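Local atomic coordinates of transcriptional activator of comK gene (Bacillus halodurans, PDB entry 2HQB), a protein that probably binds a small ligand, as a lipoprotein of the BMP (PnrA-like) substrate-binding family, and probably activates the competence gene comK. Residues 10-15 against 20-25; 41-46 against 53-58; 116-121 against 274-279; 121-126 against 267-272. One frame throughout, in Å; residues are numbered along the deposited sequence.

Interaction 1. Residues 10-15 against 20-25; sequences LLVEDT and GWNRKA
The side-chain amide of Asn22 meets Val12 face-on: the methyl Val12 CG2 sits almost straight above Asn22 CG, while the two polar ends of the amide turn to the backbone of Glu13. Asn22 ND2 donates to Glu13 O at 2.6 Å. The carbonyl points almost straight at the nitrogen, but the bond is bent at the hydrogen (132°), and the oxygen lies 23° out of the amide plane, on the side where Val12 lies. At the other end, water 1 accepts from Glu13 N at 2.7 Å and lies 2.6 Å from Asn22 OD1, to which it probably donates. Asn22 thus meets Glu13 O directly and Glu13 N through the water, a pattern consistent with this orientation of the amide. The segments belong to the first beta-alpha unit of a type I periplasmic-binding-protein fold: strand 7-11 runs out into a loop, whose residues 16-19 are not modelled, and helix 23-35 returns. Such loops often border the ligand cleft in this family. With a leucine in place of Asn22, Glu13 O would probably lose its donor and the water one of its mates. Deeper in, Leu10, whose CG stands anti to the backbone N (chi1 171°), brings CD2 to within 3.8 Å of Ala25 CB. Tyr234 of helix 230-240 touches both of these side chains, and His70 touches Asn22 and Ala25.

Interaction 2. Residues 41-46 against 53-58; sequences VLEEGV and HRRIKE
Glu43 reaches from the end of strand 39-43 to the side of Arg55 on helix 49-61, and its atoms meet the contact one after another. CB leaves the strand toward the helix, beside the side chain of Leu11 on the neighbouring strand. CG lies anti to the carbonyl carbon, and the chain then bends at chi2 (-61°), which swings the carboxylate across the CD methylene of Arg55. CD comes to 4.1 Å from Arg55 CD. The tip does the touching: Glu43 OE1 is 3.3 Å from Arg55 CD, a methylene near the positive charge, and 4.1 Å from Arg55 NE, too far for a salt bridge. The unit is the second beta-alpha step of the parallel, Rossmann-like sheet in this lobe. Strand 39-43 is outermost in that sheet, and helix 49-61 packs across strand 7-11 through Leu11 before the chain enters strand 66-69. Glu43 and Arg55 cross at about a right angle, and the carboxylate and guanidinium planes are 85° apart, so any attraction between the charges is probably diffuse, with no paired, coplanar arrangement. The guanidinium is engaged within its own helix, where Arg55 NH1 forms a salt bridge with Glu58 OE1 at 3.5 Å. This places Glu58 OE1 4.0 Å from Glu43 OE1, a like-charged pair whose repulsion the positive charge of Arg55 beside them is likely to offset in part.

Interaction 3. Residues 116-121 against 274-279; sequences GGMVAA and REQITD
Helices 110-122 and 271-286 run antiparallel where Met118 and Val119 meet Ile277, the short segments 116-121 and 274-279 passing with their axes 10.2 Å apart and their directions at 166°. The space between the backbones is bridged by long side chains. Met118, a selenomethionine, and Ile277 slide past each other in opposite directions. The selenomethionine points its CB at the partner helix, and a bend at chi3 (65°) turns its terminal methyl back onto the isoleucine, so that Met118 CE rests 3.6 Å from Ile277 CG1. The same methyl lies 4.0 Å from Gln276 CG, using the aliphatic part of that glutamine, while the two chains cross at a slant. Both helices belong to the second lobe of the bilobal type I periplasmic-binding-protein fold: helix 110-122 leads the chain from strand 102-107 of the first sheet to strand 128-133 of the second, and the C-terminal helix 271-286 packs against it. Ile277 extends in the reverse sense. Its CG1 is anti to the carbonyl carbon and its chi2 is -177°, which carries CD1 up to the first helix, about 4.1 Å from Met118 CB, although the position of CD1 is only approximate. Val119 meets this isoleucine at about a right angle through its CG2 branch, and the modelled separation of that methyl from Ile277 CD1 is doubtful. Tyr150 of helix 139-150 touches both Met118 and Gln276, and Met151 also packs on Met118.

Interaction 4. Residues 121-126 against 267-272; sequences ASMSET and SVVPDE
Met123, a selenomethionine, lays a curled side chain against Val268, Val269 and Pro270, joining the C-terminal end of helix 110-122 to the N-terminal end of helix 271-286 in the second lobe of this periplasmic-binding-protein fold. Met123 is the first residue to leave helical geometry after its helix, and Pro270 occupies the N-cap position of the other, so the contact is made where one helix stops and the other starts. Met123 SE points at the CD corner of the proline ring, 3.5 Å from Pro270 CD. Val269 approaches lower on the chain and at a slant: its CG2 branch, anti to the carbonyl carbon, packs 3.8 Å from Met123 CG. The selenium also passes 4.1 Å from Val269 CA, resting against the backbone between the valine and proline side chains. Bends at chi2 (-55°) and chi3 (-71°) fold the end of the selenomethionine round toward Val268, which crosses it obliquely with its CG1 branch, though the modelled closeness of the two methyls is doubtful. The side chains that meet are apolar. Phe206 of strand 206-211 touches both Met123 and Val268, tying the corner to the second sheet. Farther along the loop, Asp183 accepts hydrogen bonds from the backbone nitrogens of Glu125 and Thr126. The terminal methyl, Met123 CE, also lies 3.9 Å from the carbonyl oxygen of Val268.

Overall arrangement
From the N terminus, interaction 1 closes a short loop between strand 7-11 and helix 23-35, and interaction 2 closes the next, between strand 39-43 and helix 49-61. The two follow in series yet touch, because their strands are neighbours in the parallel sheet of the first lobe: Leu10 N lies 2.9 Å from Val41 O, a probable hydrogen bond. Interactions 3 and 4 pair the same two helices, 110-122 and 271-286, far apart in sequence. The loop of interaction 4 falls within that of interaction 3, Ala121 belongs to both, and their centres are 9 Å apart. Both lie across the chain's centre from interactions 1 and 2, interaction 3 about 31 Å from interaction 1 between centres.

Interaction 1. Residues 10-15 against 20-25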
loop_
_atom_site.group_PDB
_atom_site.type_symbol
_atom_site.label_atom_id
_atom_site.label_comp_id
_atom_site.label_asym_id
_atom_site.label_seq_id
_atom_site.Cartn_x
_atom_site.Cartn_y
_atom_site.Cartn_z
ATOM N N LEU A 10 -1.042 -12.607 -14.463
ATOM C CA LEU A 10 -0.335 -11.689 -13.593
ATOM C C LEU A 10 1.152 -11.802 -13.830
ATOM O O LEU A 10 1.711 -12.893 -13.858
ATOM C CB LEU A 10 -0.628 -11.967 -12.111
ATOM C CG LEU A 10 0.238 -11.183 -11.096
ATOM C CD1 LEU A 10 0.019 -9.693 -11.282
ATOM C CD2 LEU A 10 -0.111 -11.599 -9.684
ATOM N N LEU A 11 1.793 -10.670 -14.053
ATOM C CA LEU A 11 3.227 -10.689 -14.209
ATOM C C LEU A 11 3.713 -10.126 -12.885
ATOM O O LEU A 11 3.130 -9.187 -12.355
ATOM C CB LEU A 11 3.691 -9.790 -15.340
ATOM C CG LEU A 11 3.310 -10.169 -16.762
ATOM C CD1 LEU A 11 4.101 -9.290 -17.655
ATOM C CD2 LEU A 11 3.596 -11.661 -17.053
ATOM N N VAL A 12 4.765 -10.720 -12.339
ATOM C CA VAL A 12 5.315 -10.267 -11.080
ATOM C C VAL A 12 6.848 -10.311 -11.192
ATOM O O VAL A 12 7.407 -11.114 -11.934
ATOM C CB VAL A 12 4.749 -11.128 -9.957
ATOM C CG1 VAL A 12 5.512 -12.406 -9.816
ATOM C CG2 VAL A 12 4.728 -10.366 -8.717
ATOM N N GLU A 13 7.540 -9.403 -10.518
ATOM C CA GLU A 13 8.999 -9.397 -10.618
ATOM C C GLU A 13 9.591 -9.689 -9.253
ATOM O O GLU A 13 8.896 -9.569 -8.246
ATOM C CB GLU A 13 9.477 -8.040 -11.102
ATOM C CG GLU A 13 9.377 -6.980 -10.037
ATOM C CD GLU A 13 9.677 -5.599 -10.568
ATOM O OE1 GLU A 13 10.733 -5.403 -11.235
ATOM O OE2 GLU A 13 8.840 -4.707 -10.305
ATOM N N ASP A 14 10.872 -10.035 -9.200
ATOM C CA ASP A 14 11.501 -10.374 -7.920
ATOM C C ASP A 14 11.518 -9.243 -6.865
ATOM O O ASP A 14 11.995 -8.152 -7.154
ATOM C CB ASP A 14 12.889 -10.927 -8.227
ATOM C CG ASP A 14 12.823 -12.316 -8.933
ATOM O OD1 ASP A 14 12.302 -13.271 -8.307
ATOM O OD2 ASP A 14 13.276 -12.462 -10.102
ATOM N N THR A 15 10.960 -9.512 -5.670
ATOM C CA THR A 15 10.843 -8.565 -4.517
ATOM C C THR A 15 11.787 -7.322 -4.451
ATOM O O THR A 15 11.524 -6.308 -3.754
ATOM C CB THR A 15 10.946 -9.353 -3.125
ATOM O OG1 THR A 15 11.615 -8.544 -2.123
ATOM C CG2 THR A 15 11.651 -10.720 -3.315
ATOM N N GLY A 20 4.468 -3.406 -3.321
ATOM C CA GLY A 20 5.483 -4.015 -2.437
ATOM C C GLY A 20 5.546 -5.575 -2.365
ATOM O O GLY A 20 5.975 -6.285 -3.328
ATOM N N TRP A 21 5.162 -6.112 -1.203
ATOM C CA TRP A 21 5.094 -7.559 -0.965
ATOM C C TRP A 21 4.238 -8.176 -2.171
ATOM O O TRP A 21 3.018 -7.965 -2.296
ATOM C CB TRP A 21 4.392 -7.753 0.406
ATOM C CG TRP A 21 5.130 -8.466 1.587
ATOM C CD1 TRP A 21 4.558 -9.356 2.522
ATOM C CD2 TRP A 21 6.521 -8.443 1.890
ATOM N NE1 TRP A 21 5.522 -9.876 3.349
ATOM C CE2 TRP A 21 6.735 -9.333 2.979
ATOM C CE3 TRP A 21 7.614 -7.776 1.351
ATOM C CZ2 TRP A 21 8.015 -9.552 3.504
ATOM C CZ3 TRP A 21 8.878 -8.009 1.886
ATOM C CH2 TRP A 21 9.065 -8.876 2.933
ATOM N N ASN A 22 4.878 -8.901 -3.086
ATOM C CA ASN A 22 4.138 -9.485 -4.219
ATOM C C ASN A 22 3.136 -10.521 -3.750
ATOM O O ASN A 22 2.470 -11.135 -4.571
ATOM C CB ASN A 22 5.054 -10.225 -5.221
ATOM C CG ASN A 22 5.885 -9.294 -6.089
ATOM O OD1 ASN A 22 5.404 -8.266 -6.599
ATOM N ND2 ASN A 22 7.147 -9.675 -6.294
ATOM N N ARG A 23 3.046 -10.754 -2.444
ATOM C CA ARG A 23 2.119 -11.778 -1.974
ATOM C C ARG A 23 0.736 -11.194 -1.989
ATOM O O ARG A 23 -0.229 -11.916 -2.195
ATOM C CB ARG A 23 2.470 -12.283 -0.570
ATOM C CG ARG A 23 2.148 -11.328 0.526
ATOM C CD ARG A 23 1.390 -12.066 1.660
ATOM N NE ARG A 23 1.194 -11.145 2.781
ATOM C CZ ARG A 23 0.068 -11.023 3.470
ATOM N NH1 ARG A 23 -0.971 -11.779 3.139
ATOM N NH2 ARG A 23 -0.015 -10.161 4.483
ATOM N N LYS A 24 0.639 -9.888 -1.762
ATOM C CA LYS A 24 -0.664 -9.244 -1.819
ATOM C C LYS A 24 -1.177 -9.322 -3.292
ATOM O O LYS A 24 -2.366 -9.225 -3.540
ATOM C CB LYS A 24 -0.567 -7.808 -1.300
ATOM C CG LYS A 24 -0.276 -7.689 0.225
ATOM C CD LYS A 24 -1.537 -7.852 1.134
ATOM C CE LYS A 24 -2.393 -6.555 1.230
ATOM N NZ LYS A 24 -3.216 -6.373 2.493
ATOM N N ALA A 25 -0.293 -9.550 -4.258
ATOM C CA ALA A 25 -0.749 -9.705 -5.634
ATOM C C ALA A 25 -1.150 -11.165 -5.857
ATOM O O ALA A 25 -2.113 -11.430 -6.571
ATOM C CB ALA A 25 0.330 -9.315 -6.620
HETATM O O HOH W 1 6.129 -7.653 -9.073
#

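Interaction 2. Residues 41-46 against 53-58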
loop_
_atom_site.group_PDB
_atom_site.type_symbol
_atom_site.label_atom_id
_atom_site.label_comp_id
_atom_site.label_asym_id
_atom_site.label_seq_id
_atom_site.Cartn_x
_atom_site.Cartn_y
_atom_site.Cartn_z
ATOM N N VAL A 41 -3.690 -17.162 -14.270
ATOM C CA VAL A 41 -2.341 -17.654 -14.582
ATOM C C VAL A 41 -1.310 -16.630 -14.136
ATOM O O VAL A 41 -1.464 -15.429 -14.370
ATOM C CB VAL A 41 -2.115 -17.882 -16.057
ATOM C CG1 VAL A 41 -0.741 -18.493 -16.266
ATOM C CG2 VAL A 41 -3.193 -18.745 -16.606
ATOM N N LEU A 42 -0.242 -17.131 -13.528
ATOM C CA LEU A 42 0.810 -16.300 -12.963
ATOM C C LEU A 42 2.135 -16.565 -13.585
ATOM O O LEU A 42 2.466 -17.692 -13.800
ATOM C CB LEU A 42 0.939 -16.584 -11.460
ATOM C CG LEU A 42 2.239 -16.088 -10.825
ATOM C CD1 LEU A 42 2.066 -14.599 -10.604
ATOM C CD2 LEU A 42 2.564 -16.800 -9.508
ATOM N N GLU A 43 2.894 -15.520 -13.876
ATOM C CA GLU A 43 4.240 -15.671 -14.424
ATOM C C GLU A 43 5.115 -14.914 -13.418
ATOM O O GLU A 43 4.841 -13.762 -13.091
ATOM C CB GLU A 43 4.326 -15.031 -15.804
ATOM C CG GLU A 43 3.474 -15.704 -16.861
ATOM C CD GLU A 43 3.861 -17.169 -17.109
ATOM O OE1 GLU A 43 5.064 -17.478 -17.288
ATOM O OE2 GLU A 43 2.943 -18.015 -17.141
ATOM N N GLU A 44 6.155 -15.566 -12.916
ATOM C CA GLU A 44 7.026 -14.964 -11.911
ATOM C C GLU A 44 8.391 -14.697 -12.542
ATOM O O GLU A 44 8.642 -15.176 -13.655
ATOM C CB GLU A 44 7.191 -15.925 -10.738
ATOM C CG GLU A 44 5.912 -16.621 -10.241
ATOM C CD GLU A 44 6.202 -17.658 -9.161
ATOM O OE1 GLU A 44 6.682 -17.247 -8.078
ATOM O OE2 GLU A 44 5.965 -18.876 -9.384
ATOM N N GLY A 45 9.260 -13.943 -11.845
ATOM C CA GLY A 45 10.598 -13.628 -12.353
ATOM C C GLY A 45 10.630 -12.757 -13.596
ATOM O O GLY A 45 11.645 -12.692 -14.288
ATOM N N VAL A 46 9.529 -12.068 -13.885
ATOM C CA VAL A 46 9.472 -11.231 -15.074
ATOM C C VAL A 46 10.263 -9.985 -14.717
ATOM O O VAL A 46 9.738 -9.041 -14.135
ATOM C CB VAL A 46 7.999 -10.883 -15.426
ATOM C CG1 VAL A 46 7.881 -10.472 -16.886
ATOM C CG2 VAL A 46 7.089 -12.076 -15.137
ATOM N N HIS A 53 7.617 -9.116 -22.447
ATOM C CA HIS A 53 6.995 -9.254 -23.769
ATOM C C HIS A 53 6.750 -10.698 -24.181
ATOM O O HIS A 53 5.680 -11.005 -24.706
ATOM C CB HIS A 53 7.811 -8.561 -24.865
ATOM C CG HIS A 53 7.724 -7.072 -24.817
ATOM N ND1 HIS A 53 6.786 -6.410 -24.051
ATOM C CD2 HIS A 53 8.488 -6.116 -25.390
ATOM C CE1 HIS A 53 6.984 -5.108 -24.148
ATOM N NE2 HIS A 53 8.010 -4.903 -24.953
ATOM N N ARG A 54 7.737 -11.565 -23.957
ATOM C CA ARG A 54 7.597 -12.975 -24.283
ATOM C C ARG A 54 6.441 -13.586 -23.485
ATOM O O ARG A 54 5.566 -14.244 -24.058
ATOM C CB ARG A 54 8.857 -13.770 -23.931
ATOM C CG ARG A 54 10.164 -13.347 -24.576
ATOM C CD ARG A 54 11.306 -14.133 -23.903
ATOM N NE ARG A 54 12.623 -13.517 -24.052
ATOM C CZ ARG A 54 13.284 -13.435 -25.201
ATOM N NH1 ARG A 54 12.762 -13.932 -26.321
ATOM N NH2 ARG A 54 14.476 -12.854 -25.233
ATOM N N ARG A 55 6.435 -13.378 -22.166
ATOM C CA ARG A 55 5.398 -13.960 -21.319
ATOM C C ARG A 55 4.017 -13.413 -21.619
ATOM O O ARG A 55 3.019 -13.957 -21.167
ATOM C CB ARG A 55 5.721 -13.764 -19.839
ATOM C CG ARG A 55 7.041 -14.360 -19.391
ATOM C CD ARG A 55 7.071 -15.896 -19.400
ATOM N NE ARG A 55 8.441 -16.426 -19.272
ATOM C CZ ARG A 55 9.244 -16.713 -20.304
ATOM N NH1 ARG A 55 8.798 -16.530 -21.542
ATOM N NH2 ARG A 55 10.500 -17.150 -20.105
ATOM N N ILE A 56 3.950 -12.338 -22.386
ATOM C CA ILE A 56 2.668 -11.756 -22.715
ATOM C C ILE A 56 2.124 -12.492 -23.923
ATOM O O ILE A 56 0.907 -12.640 -24.104
ATOM C CB ILE A 56 2.825 -10.229 -22.992
ATOM C CG1 ILE A 56 3.097 -9.512 -21.657
ATOM C CG2 ILE A 56 1.569 -9.656 -23.720
ATOM C CD1 ILE A 56 2.954 -7.988 -21.687
ATOM N N LYS A 57 3.053 -12.980 -24.737
ATOM C CA LYS A 57 2.712 -13.714 -25.938
ATOM C C LYS A 57 2.093 -15.016 -25.494
ATOM O O LYS A 57 0.970 -15.336 -25.883
ATOM C CB LYS A 57 3.966 -13.939 -26.777
ATOM C CG LYS A 57 4.456 -12.624 -27.391
ATOM C CD LYS A 57 5.959 -12.557 -27.720
ATOM C CE LYS A 57 6.326 -11.128 -28.193
ATOM N NZ LYS A 57 7.791 -10.886 -28.377
ATOM N N GLU A 58 2.798 -15.750 -24.641
ATOM C CA GLU A 58 2.276 -17.007 -24.145
ATOM C C GLU A 58 0.898 -16.770 -23.510
ATOM O O GLU A 58 -0.082 -17.422 -23.844
ATOM C CB GLU A 58 3.213 -17.585 -23.110
ATOM C CG GLU A 58 4.683 -17.443 -23.467
ATOM C CD GLU A 58 5.626 -18.062 -22.422
ATOM O OE1 GLU A 58 5.547 -17.715 -21.216
ATOM O OE2 GLU A 58 6.461 -18.904 -22.815
#

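Interaction 3. Residues 116-121 against 274-279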
loop_
_atom_site.group_PDB
_atom_site.type_symbol
_atom_site.label_atom_id
_atom_site.label_comp_id
_atom_site.label_asym_id
_atom_site.label_seq_id
_atom_site.Cartn_x
_atom_site.Cartn_y
_atom_site.Cartn_z
ATOM N N GLY A 116 -3.474 7.707 10.653
ATOM C CA GLY A 116 -2.542 6.840 11.351
ATOM C C GLY A 116 -1.725 7.691 12.306
ATOM O O GLY A 116 -1.465 7.302 13.447
ATOM N N GLY A 117 -1.315 8.860 11.823
ATOM C CA GLY A 117 -0.561 9.787 12.645
ATOM C C GLY A 117 -1.381 10.316 13.824
ATOM O O GLY A 117 -0.812 10.677 14.863
HETATM N N MSE A 118 -2.707 10.393 13.698
HETATM C CA MSE A 118 -3.478 10.869 14.852
HETATM C C MSE A 118 -3.318 9.847 15.984
HETATM O O MSE A 118 -2.949 10.204 17.113
HETATM C CB MSE A 118 -4.962 11.047 14.528
HETATM C CG MSE A 118 -5.316 12.327 13.777
HETATM SE SE MSE A 118 -7.124 12.215 12.936
HETATM C CE MSE A 118 -8.238 12.090 14.545
ATOM N N VAL A 119 -3.579 8.577 15.675
ATOM C CA VAL A 119 -3.438 7.517 16.663
ATOM C C VAL A 119 -2.008 7.572 17.207
ATOM O O VAL A 119 -1.775 7.563 18.412
ATOM C CB VAL A 119 -3.641 6.109 16.056
ATOM C CG1 VAL A 119 -3.663 5.090 17.170
ATOM C CG2 VAL A 119 -4.906 6.029 15.245
ATOM N N ALA A 120 -1.047 7.620 16.302
ATOM C CA ALA A 120 0.350 7.661 16.698
ATOM C C ALA A 120 0.592 8.666 17.821
ATOM O O ALA A 120 1.052 8.302 18.899
ATOM C CB ALA A 120 1.214 7.999 15.490
ATOM N N ALA A 121 0.278 9.928 17.556
ATOM C CA ALA A 121 0.473 11.000 18.526
ATOM C C ALA A 121 -0.367 10.789 19.780
ATOM O O ALA A 121 0.141 10.852 20.904
ATOM C CB ALA A 121 0.126 12.302 17.907
ATOM N N ARG A 274 -10.202 6.165 19.200
ATOM C CA ARG A 274 -10.709 5.467 18.027
ATOM C C ARG A 274 -11.823 6.295 17.456
ATOM O O ARG A 274 -11.664 6.908 16.401
ATOM C CB ARG A 274 -11.260 4.077 18.381
ATOM C CG ARG A 274 -10.276 3.168 19.073
ATOM C CD ARG A 274 -10.887 1.852 19.524
ATOM N NE ARG A 274 -9.875 1.061 20.229
ATOM C CZ ARG A 274 -9.984 -0.234 20.518
ATOM N NH1 ARG A 274 -11.078 -0.903 20.163
ATOM N NH2 ARG A 274 -8.986 -0.862 21.139
ATOM N N GLU A 275 -12.949 6.309 18.176
ATOM C CA GLU A 275 -14.166 7.041 17.790
ATOM C C GLU A 275 -13.833 8.317 17.038
ATOM O O GLU A 275 -14.383 8.576 15.980
ATOM C CB GLU A 275 -14.993 7.399 19.032
ATOM C CG GLU A 275 -15.213 6.253 20.029
ATOM C CD GLU A 275 -15.801 6.731 21.369
ATOM O OE1 GLU A 275 -15.184 7.618 22.012
ATOM O OE2 GLU A 275 -16.873 6.218 21.778
ATOM N N GLN A 276 -12.920 9.102 17.591
ATOM C CA GLN A 276 -12.523 10.353 16.974
ATOM C C GLN A 276 -12.091 10.192 15.514
ATOM O O GLN A 276 -12.579 10.915 14.626
ATOM C CB GLN A 276 -11.400 10.982 17.781
ATOM C CG GLN A 276 -11.102 12.375 17.326
ATOM C CD GLN A 276 -10.298 13.116 18.342
ATOM O OE1 GLN A 276 -10.024 12.590 19.422
ATOM N NE2 GLN A 276 -9.912 14.345 18.018
ATOM N N ILE A 277 -11.180 9.236 15.291
ATOM C CA ILE A 277 -10.629 8.896 13.976
ATOM C C ILE A 277 -11.674 8.230 13.092
ATOM O O ILE A 277 -11.907 8.646 11.949
ATOM C CB ILE A 277 -9.465 7.925 14.138
ATOM C CG1 ILE A 277 -8.438 8.557 15.061
ATOM C CG2 ILE A 277 -8.867 7.557 12.781
ATOM C CD1 ILE A 277 -7.234 7.732 15.241
ATOM N N THR A 278 -12.289 7.183 13.628
ATOM C CA THR A 278 -13.314 6.464 12.905
ATOM C C THR A 278 -14.287 7.502 12.344
ATOM O O THR A 278 -14.831 7.342 11.241
ATOM C CB THR A 278 -14.044 5.488 13.832
ATOM O OG1 THR A 278 -13.129 4.977 14.814
ATOM C CG2 THR A 278 -14.572 4.306 13.027
ATOM N N ASP A 279 -14.479 8.586 13.094
ATOM C CA ASP A 279 -15.364 9.667 12.661
ATOM C C ASP A 279 -14.683 10.592 11.655
ATOM O O ASP A 279 -15.307 11.021 10.672
ATOM C CB ASP A 279 -15.865 10.473 13.861
ATOM C CG ASP A 279 -16.819 9.674 14.735
ATOM O OD1 ASP A 279 -17.370 8.675 14.217
ATOM O OD2 ASP A 279 -17.025 10.045 15.919
#

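Interaction 4. Residues 121-126 against 267-272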
loop_
_atom_site.group_PDB
_atom_site.type_symbol
_atom_site.label_atom_id
_atom_site.label_comp_id
_atom_site.label_asym_id
_atom_site.label_seq_id
_atom_site.Cartn_x
_atom_site.Cartn_y
_atom_site.Cartn_z
ATOM N N ALA A 121 0.278 9.928 17.556
ATOM C CA ALA A 121 0.473 11.000 18.526
ATOM C C ALA A 121 -0.367 10.789 19.780
ATOM O O ALA A 121 0.141 10.852 20.904
ATOM C CB ALA A 121 0.126 12.302 17.907
ATOM N N SER A 122 -1.657 10.543 19.596
ATOM C CA SER A 122 -2.524 10.308 20.736
ATOM C C SER A 122 -1.917 9.283 21.683
ATOM O O SER A 122 -2.036 9.387 22.883
ATOM C CB SER A 122 -3.893 9.805 20.269
ATOM O OG SER A 122 -4.130 8.475 20.708
HETATM N N MSE A 123 -1.251 8.285 21.139
HETATM C CA MSE A 123 -0.675 7.247 21.974
HETATM C C MSE A 123 0.747 7.509 22.387
HETATM O O MSE A 123 1.452 6.592 22.822
HETATM C CB MSE A 123 -0.756 5.910 21.243
HETATM C CG MSE A 123 -2.160 5.399 21.143
HETATM SE SE MSE A 123 -2.883 5.331 22.937
HETATM C CE MSE A 123 -1.839 3.830 23.591
ATOM N N SER A 124 1.180 8.753 22.255
ATOM C CA SER A 124 2.544 9.061 22.612
ATOM C C SER A 124 2.643 9.678 23.977
ATOM O O SER A 124 1.790 10.478 24.391
ATOM C CB SER A 124 3.176 10.001 21.588
ATOM O OG SER A 124 4.554 10.196 21.871
ATOM N N GLU A 125 3.689 9.279 24.683
ATOM C CA GLU A 125 3.955 9.817 25.997
ATOM C C GLU A 125 4.816 11.067 25.845
ATOM O O GLU A 125 4.511 12.108 26.417
ATOM C CB GLU A 125 4.673 8.782 26.839
ATOM C CG GLU A 125 3.736 7.783 27.495
ATOM C CD GLU A 125 2.958 8.387 28.649
ATOM O OE1 GLU A 125 2.038 9.201 28.395
ATOM O OE2 GLU A 125 3.281 8.051 29.812
ATOM N N THR A 126 5.870 10.957 25.040
ATOM C CA THR A 126 6.792 12.055 24.801
ATOM C C THR A 126 6.347 13.028 23.738
ATOM O O THR A 126 7.131 13.875 23.320
ATOM C CB THR A 126 8.157 11.569 24.324
ATOM O OG1 THR A 126 8.543 10.420 25.072
ATOM C CG2 THR A 126 9.214 12.684 24.515
ATOM N N SER A 267 -5.813 -3.009 21.753
ATOM C CA SER A 267 -6.608 -3.006 22.982
ATOM C C SER A 267 -6.167 -1.755 23.742
ATOM O O SER A 267 -6.956 -1.072 24.398
ATOM C CB SER A 267 -6.245 -4.243 23.793
ATOM O OG SER A 267 -4.822 -4.343 23.930
ATOM N N VAL A 268 -4.871 -1.489 23.625
ATOM C CA VAL A 268 -4.198 -0.370 24.249
ATOM C C VAL A 268 -4.836 0.986 23.949
ATOM O O VAL A 268 -4.949 1.841 24.824
ATOM C CB VAL A 268 -2.736 -0.344 23.791
ATOM C CG1 VAL A 268 -2.042 0.843 24.347
ATOM C CG2 VAL A 268 -2.036 -1.617 24.221
ATOM N N VAL A 269 -5.267 1.196 22.717
ATOM C CA VAL A 269 -5.843 2.482 22.386
ATOM C C VAL A 269 -7.142 2.765 23.107
ATOM O O VAL A 269 -8.070 1.965 23.086
ATOM C CB VAL A 269 -6.068 2.628 20.870
ATOM C CG1 VAL A 269 -6.889 3.875 20.575
ATOM C CG2 VAL A 269 -4.734 2.734 20.171
ATOM N N PRO A 270 -7.215 3.909 23.785
ATOM C CA PRO A 270 -8.431 4.269 24.497
ATOM C C PRO A 270 -9.564 4.292 23.493
ATOM O O PRO A 270 -9.409 4.786 22.381
ATOM C CB PRO A 270 -8.102 5.650 25.035
ATOM C CG PRO A 270 -6.649 5.514 25.351
ATOM C CD PRO A 270 -6.129 4.847 24.105
ATOM N N ASP A 271 -10.698 3.743 23.905
ATOM C CA ASP A 271 -11.893 3.650 23.067
ATOM C C ASP A 271 -12.388 5.001 22.521
ATOM O O ASP A 271 -13.217 5.032 21.622
ATOM C CB ASP A 271 -13.011 2.938 23.867
ATOM C CG ASP A 271 -13.915 2.049 22.989
ATOM O OD1 ASP A 271 -15.095 2.424 22.774
ATOM O OD2 ASP A 271 -13.451 0.976 22.521
ATOM N N GLU A 272 -11.874 6.111 23.037
ATOM C CA GLU A 272 -12.308 7.423 22.550
ATOM C C GLU A 272 -11.463 7.872 21.369
ATOM O O GLU A 272 -11.974 8.395 20.379
ATOM C CB GLU A 272 -12.194 8.463 23.651
ATOM C CG GLU A 272 -10.768 8.784 23.995
ATOM C CD GLU A 272 -10.623 9.158 25.437
ATOM O OE1 GLU A 272 -11.379 10.054 25.877
ATOM O OE2 GLU A 272 -9.759 8.557 26.123
#